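Local coordinates for neutral ceramidase (Pseudomonas aeruginosa, PDB 2ZWS), which hydrolyses the N-acyl bond of ceramides to give sphingosine and a free fatty acid, and also runs the reverse synthesis, using a bound zinc ion, at residues 13-18 against 37-42; 98-103 against 216-221. One frame throughout, in Å; residues are numbered along the deposited sequence.

Contact 1. Residues 13-18 against 37-42; sequences DITGEA and HMRQWA. With MG (magnesium ion), chain C.
Thr15 OG1 joins the two segments: it takes a hydrogen bond from Gln40 N at 3.0 Å and gives its own proton to Asp13 OD1, 2.7 Å away. Threonine suits the place because one hydroxyl can accept and donate at once. Asp13 OD1 is gripped a second time by Thr15 N at 2.9 Å, which closes an Asx turn as the chain leaves strand 5-13. With CG anti to the backbone N (chi1 -175°), the carboxylate of Asp13 reaches Arg39 as well. Asp13 OD2 offers its syn lone pair to Arg39 NH1 in a salt bridge of 2.9 Å, bent to 133° at the hydrogen because OD2 sits 33° out of the guanidinium plane. Arg39 has two carboxylate partners: Asp13 across the contact through NH1, and the magnesium ligand Asp579 through NE. Ile14 N binds Gln40 O almost straight, while Ile14 CG2 packs on Ala42 CB at 4.0 Å. The Trp41 ring lies against Asp13, Trp41 CZ3 3.6 Å from Asp13 CB, and its NE1 is held by Asn580. His37 O binds the magnesium ion at 2.2 Å. Asp13 and Trp41 form a non-hydrogen-bonded antiparallel pair where strands 5-13 and 41-49 meet, with helix 120-138 and strand 55-61 packing against Ala42.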
loop_
_atom_site.group_PDB
_atom_site.type_symbol
_atom_site.label_atom_id
_atom_site.label_comp_id
_atom_site.label_asym_id
_atom_site.label_seq_id
_atom_site.Cartn_x
_atom_site.Cartn_y
_atom_site.Cartn_z
ATOM N N ASP A 13 8.209 8.873 4.854
ATOM C CA ASP A 13 7.566 9.297 3.614
ATOM C C ASP A 13 8.090 8.465 2.429
ATOM O O ASP A 13 9.322 8.364 2.243
ATOM C CB ASP A 13 7.945 10.768 3.456
ATOM C CG ASP A 13 7.265 11.467 2.277
ATOM O OD1 ASP A 13 6.563 10.828 1.458
ATOM O OD2 ASP A 13 7.441 12.714 2.179
ATOM N N ILE A 14 7.178 7.828 1.671
ATOM C CA ILE A 14 7.541 7.052 0.491
ATOM C C ILE A 14 6.814 7.613 -0.749
ATOM O O ILE A 14 6.646 6.908 -1.768
ATOM C CB ILE A 14 7.208 5.554 0.642
ATOM C CG1 ILE A 14 5.745 5.345 1.094
ATOM C CG2 ILE A 14 8.139 4.874 1.605
ATOM C CD1 ILE A 14 5.286 3.838 1.085
ATOM N N THR A 15 6.391 8.881 -0.676
ATOM C CA THR A 15 5.627 9.488 -1.788
ATOM C C THR A 15 6.535 9.651 -3.010
ATOM O O THR A 15 7.645 10.184 -2.907
ATOM C CB THR A 15 5.099 10.877 -1.399
ATOM O OG1 THR A 15 4.400 10.798 -0.142
ATOM C CG2 THR A 15 4.130 11.408 -2.472
ATOM N N GLY A 16 6.050 9.233 -4.160
ATOM C CA GLY A 16 6.817 9.311 -5.380
ATOM C C GLY A 16 6.446 10.524 -6.217
ATOM O O GLY A 16 5.985 11.529 -5.705
ATOM N N GLU A 17 6.626 10.406 -7.529
ATOM C CA GLU A 17 6.544 11.573 -8.427
ATOM C C GLU A 17 5.114 12.090 -8.529
ATOM O O GLU A 17 4.202 11.336 -8.906
ATOM C CB GLU A 17 7.091 11.158 -9.802
ATOM C CG GLU A 17 8.616 10.890 -9.761
ATOM C CD GLU A 17 9.116 10.029 -10.904
ATOM O OE1 GLU A 17 8.880 8.792 -10.925
ATOM O OE2 GLU A 17 9.747 10.612 -11.801
ATOM N N ALA A 18 4.899 13.357 -8.177
ATOM C CA ALA A 18 3.542 13.928 -8.022
ATOM C C ALA A 18 2.912 14.520 -9.278
ATOM O O ALA A 18 1.747 14.925 -9.269
ATOM C CB ALA A 18 3.529 14.961 -6.907
ATOM N N HIS A 37 -3.089 14.672 -2.594
ATOM C CA HIS A 37 -4.079 14.896 -1.552
ATOM C C HIS A 37 -3.471 14.626 -0.168
ATOM O O HIS A 37 -3.431 15.510 0.683
ATOM C CB HIS A 37 -5.342 14.078 -1.761
ATOM C CG HIS A 37 -6.372 14.346 -0.710
ATOM N ND1 HIS A 37 -7.420 13.490 -0.443
ATOM C CD2 HIS A 37 -6.509 15.389 0.151
ATOM C CE1 HIS A 37 -8.156 13.992 0.535
ATOM N NE2 HIS A 37 -7.625 15.145 0.915
ATOM N N MET A 38 -3.000 13.396 0.035
ATOM C CA MET A 38 -2.241 13.056 1.228
ATOM C C MET A 38 -1.022 12.243 0.798
ATOM O O MET A 38 -1.046 11.574 -0.246
ATOM C CB MET A 38 -3.096 12.289 2.266
ATOM C CG MET A 38 -4.259 13.095 2.901
ATOM S SD MET A 38 -4.862 12.530 4.540
ATOM C CE MET A 38 -5.232 10.808 4.189
ATOM N N ARG A 39 0.047 12.322 1.596
ATOM C CA ARG A 39 1.263 11.597 1.258
ATOM C C ARG A 39 1.121 10.100 1.554
ATOM O O ARG A 39 0.188 9.665 2.245
ATOM C CB ARG A 39 2.472 12.175 1.998
ATOM C CG ARG A 39 2.925 13.508 1.364
ATOM C CD ARG A 39 4.327 13.992 1.875
ATOM N NE ARG A 39 4.691 15.168 1.071
ATOM C CZ ARG A 39 5.641 15.214 0.136
ATOM N NH1 ARG A 39 6.487 14.205 -0.058
ATOM N NH2 ARG A 39 5.774 16.324 -0.587
ATOM N N GLN A 40 2.069 9.337 1.015
ATOM C CA GLN A 40 2.189 7.906 1.238
ATOM C C GLN A 40 3.290 7.638 2.258
ATOM O O GLN A 40 4.383 8.244 2.176
ATOM C CB GLN A 40 2.581 7.237 -0.084
ATOM C CG GLN A 40 1.540 7.447 -1.198
ATOM C CD GLN A 40 2.055 6.951 -2.524
ATOM O OE1 GLN A 40 1.785 5.815 -2.912
ATOM N NE2 GLN A 40 2.836 7.743 -3.178
ATOM N N TRP A 41 3.030 6.710 3.185
ATOM C CA TRP A 41 3.968 6.434 4.291
ATOM C C TRP A 41 4.248 4.946 4.408
ATOM O O TRP A 41 3.395 4.077 4.038
ATOM C CB TRP A 41 3.382 6.922 5.639
ATOM C CG TRP A 41 3.071 8.400 5.561
ATOM C CD1 TRP A 41 1.894 8.984 5.173
ATOM C CD2 TRP A 41 3.983 9.474 5.853
ATOM N NE1 TRP A 41 2.018 10.363 5.195
ATOM C CE2 TRP A 41 3.293 10.688 5.602
ATOM C CE3 TRP A 41 5.309 9.523 6.284
ATOM C CZ2 TRP A 41 3.891 11.930 5.783
ATOM C CZ3 TRP A 41 5.904 10.759 6.464
ATOM C CH2 TRP A 41 5.202 11.949 6.204
ATOM N N ALA A 42 5.469 4.651 4.861
ATOM C CA ALA A 42 5.812 3.341 5.387
ATOM C C ALA A 42 5.729 3.439 6.910
ATOM O O ALA A 42 6.288 4.359 7.511
ATOM C CB ALA A 42 7.228 2.958 4.990
HETATM MG MG MG C . -3.274 17.447 1.708
HETATM O O HOH W 1 -1.870 18.279 -0.234
#

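Contact 2. Residues 98-103 against 216-221; sequences THSGPG and SPDNKG
Thr98 donates its hydroxyl proton to the backbone of Ser216, Thr98 OG1 lying 2.8 Å from Ser216 O. The rotamer explains the reach: OG1 stands anti to the backbone N (chi1 173°), which turns it across to the 216-221 segment and puts the methyl CG2 between the backbone N and the carbonyl carbon. Thr98 OG1 also accepts from Ser100 N at 3.2 Å, forming an ST turn, so a single threonine hydroxyl shapes its own loop and ties it to segment 216-221, more than a hundred residues further on. Beside it the side chains of Thr98 and Asp218 run past each other in opposite directions, with Asp218 CB 3.6 Å from Thr98 OG1.

Ser100 meets the other segment with both backbone and side chain. Ser100 O accepts from Ser216 N at 3.0 Å, the donor standing above the carbonyl plane, and Ser100 CB lies 3.9 Å from Ser216 CB. A chi1 of -63° swings the Ser100 hydroxyl toward a water shared with Asp218: Ser100 OG lies 2.7 Å from this water, which is also 2.6 Å from Asp218 OD2, probably as donor. Serine suits both places through its hydroxyl, which at Ser100 holds the water and at Ser216 accepts from Asp218 N in a second ST turn.

Asp218 OD1 takes the proton of Asn219 N at 2.7 Å, and its two carboxylate oxygens also receive Ser207 N and Met208 N. Aspartate suits this place because its carboxylate takes N-H groups from both Asn219 and the 207-208 loop.

Several N-H donors and a water surround this buried carboxylate, which would probably favour its ionised form. Hydroxyls and carbonyls make up most of the rest, so the join is directional rather than greasy: it links the loop following the zinc ligand His97 to the segment leading into helix 218-231 through hydrogen bonds.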
loop_
_atom_site.group_PDB
_atom_site.type_symbol
_atom_site.label_atom_id
_atom_site.label_comp_id
_atom_site.label_asym_id
_atom_site.label_seq_id
_atom_site.Cartn_x
_atom_site.Cartn_y
_atom_site.Cartn_z
ATOM N N THR A 98 -3.687 0.762 -1.994
ATOM C CA THR A 98 -4.202 2.007 -2.583
ATOM C C THR A 98 -3.960 2.021 -4.088
ATOM O O THR A 98 -2.880 1.601 -4.545
ATOM C CB THR A 98 -3.580 3.277 -1.940
ATOM O OG1 THR A 98 -4.002 4.440 -2.659
ATOM C CG2 THR A 98 -2.053 3.230 -1.922
ATOM N N HIS A 99 -4.919 2.563 -4.840
ATOM C CA HIS A 99 -4.778 2.654 -6.289
ATOM C C HIS A 99 -4.460 4.083 -6.726
ATOM O O HIS A 99 -4.587 4.396 -7.908
ATOM C CB HIS A 99 -6.057 2.144 -6.953
ATOM C CG HIS A 99 -6.226 0.662 -6.867
ATOM N ND1 HIS A 99 -6.112 -0.038 -5.684
ATOM C CD2 HIS A 99 -6.518 -0.254 -7.815
ATOM C CE1 HIS A 99 -6.328 -1.324 -5.912
ATOM N NE2 HIS A 99 -6.541 -1.482 -7.203
ATOM N N SER A 100 -4.002 4.913 -5.790
ATOM C CA SER A 100 -3.786 6.329 -6.073
ATOM C C SER A 100 -2.373 6.788 -5.832
ATOM O O SER A 100 -2.169 7.950 -5.462
ATOM C CB SER A 100 -4.729 7.183 -5.229
ATOM O OG SER A 100 -6.083 6.898 -5.593
ATOM N N GLY A 101 -1.404 5.891 -6.047
ATOM C CA GLY A 101 0.017 6.313 -6.041
ATOM C C GLY A 101 0.645 6.193 -7.421
ATOM O O GLY A 101 0.138 5.472 -8.277
ATOM N N PRO A 102 1.763 6.902 -7.638
ATOM C CA PRO A 102 2.535 6.774 -8.884
ATOM C C PRO A 102 3.074 5.355 -9.057
ATOM O O PRO A 102 3.545 4.749 -8.091
ATOM C CB PRO A 102 3.673 7.796 -8.696
ATOM C CG PRO A 102 3.810 7.961 -7.221
ATOM C CD PRO A 102 2.400 7.822 -6.672
ATOM N N GLY A 103 3.011 4.839 -10.279
ATOM C CA GLY A 103 3.506 3.487 -10.582
ATOM C C GLY A 103 4.938 3.448 -11.074
ATOM O O GLY A 103 5.676 4.455 -11.000
ATOM N N SER A 216 -2.940 9.683 -3.193
ATOM C CA SER A 216 -3.702 9.463 -1.972
ATOM C C SER A 216 -3.486 8.037 -1.473
ATOM O O SER A 216 -3.377 7.107 -2.270
ATOM C CB SER A 216 -5.201 9.656 -2.243
ATOM O OG SER A 216 -5.980 9.238 -1.129
ATOM N N PRO A 217 -3.428 7.871 -0.151
ATOM C CA PRO A 217 -3.375 6.544 0.451
ATOM C C PRO A 217 -4.775 5.928 0.645
ATOM O O PRO A 217 -4.889 4.849 1.252
ATOM C CB PRO A 217 -2.713 6.826 1.798
ATOM C CG PRO A 217 -3.276 8.191 2.193
ATOM C CD PRO A 217 -3.352 8.935 0.868
ATOM N N ASP A 218 -5.807 6.605 0.126
ATOM C CA ASP A 218 -7.155 6.022 -0.010
ATOM C C ASP A 218 -7.774 5.672 1.329
ATOM O O ASP A 218 -7.412 6.277 2.334
ATOM C CB ASP A 218 -7.117 4.841 -0.988
ATOM C CG ASP A 218 -8.456 4.591 -1.681
ATOM O OD1 ASP A 218 -9.342 3.922 -1.086
ATOM O OD2 ASP A 218 -8.619 5.055 -2.835
ATOM N N ASN A 219 -8.725 4.733 1.370
ATOM C CA ASN A 219 -9.503 4.614 2.588
ATOM C C ASN A 219 -8.691 4.110 3.790
ATOM O O ASN A 219 -8.877 4.580 4.923
ATOM C CB ASN A 219 -10.815 3.841 2.370
ATOM C CG ASN A 219 -10.623 2.426 1.845
ATOM O OD1 ASN A 219 -9.918 1.620 2.453
ATOM N ND2 ASN A 219 -11.334 2.086 0.750
ATOM N N LYS A 220 -7.775 3.166 3.568
ATOM C CA LYS A 220 -6.929 2.699 4.683
ATOM C C LYS A 220 -5.987 3.778 5.150
ATOM O O LYS A 220 -5.751 3.939 6.343
ATOM C CB LYS A 220 -6.177 1.423 4.286
ATOM C CG LYS A 220 -7.162 0.191 4.211
ATOM C CD LYS A 220 -6.386 -1.106 4.073
ATOM C CE LYS A 220 -7.342 -2.329 4.165
ATOM N NZ LYS A 220 -7.939 -2.446 5.537
ATOM N N GLY A 221 -5.513 4.584 4.210
ATOM C CA GLY A 221 -4.667 5.719 4.562
ATOM C C GLY A 221 -5.427 6.759 5.369
ATOM O O GLY A 221 -4.827 7.399 6.265
HETATM O O HOH W 2 -7.383 4.535 -5.108
#

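Overall arrangement
Both contacts are buried in the N-terminal family region, their centres about 9 Å apart, and neither is a surface feature. Contact 1 lies where two paired strands of the large mixed sheet come together and beside the magnesium site, and it combines a salt bridge and hydrogen bonds with apolar packing. Contact 2, nearer the centre of the chain, joins a loop next to a zinc ligand to the segment leading into a helix; it relies on hydroxyls, carbonyls and a water, with no salt bridge between its segments. The two meet directly: Gln40 packs on Gly101 and Pro102, and Met38 CB lies 3.6 Å from Pro217 CD, so segment 37-42 touches both halves of contact 2.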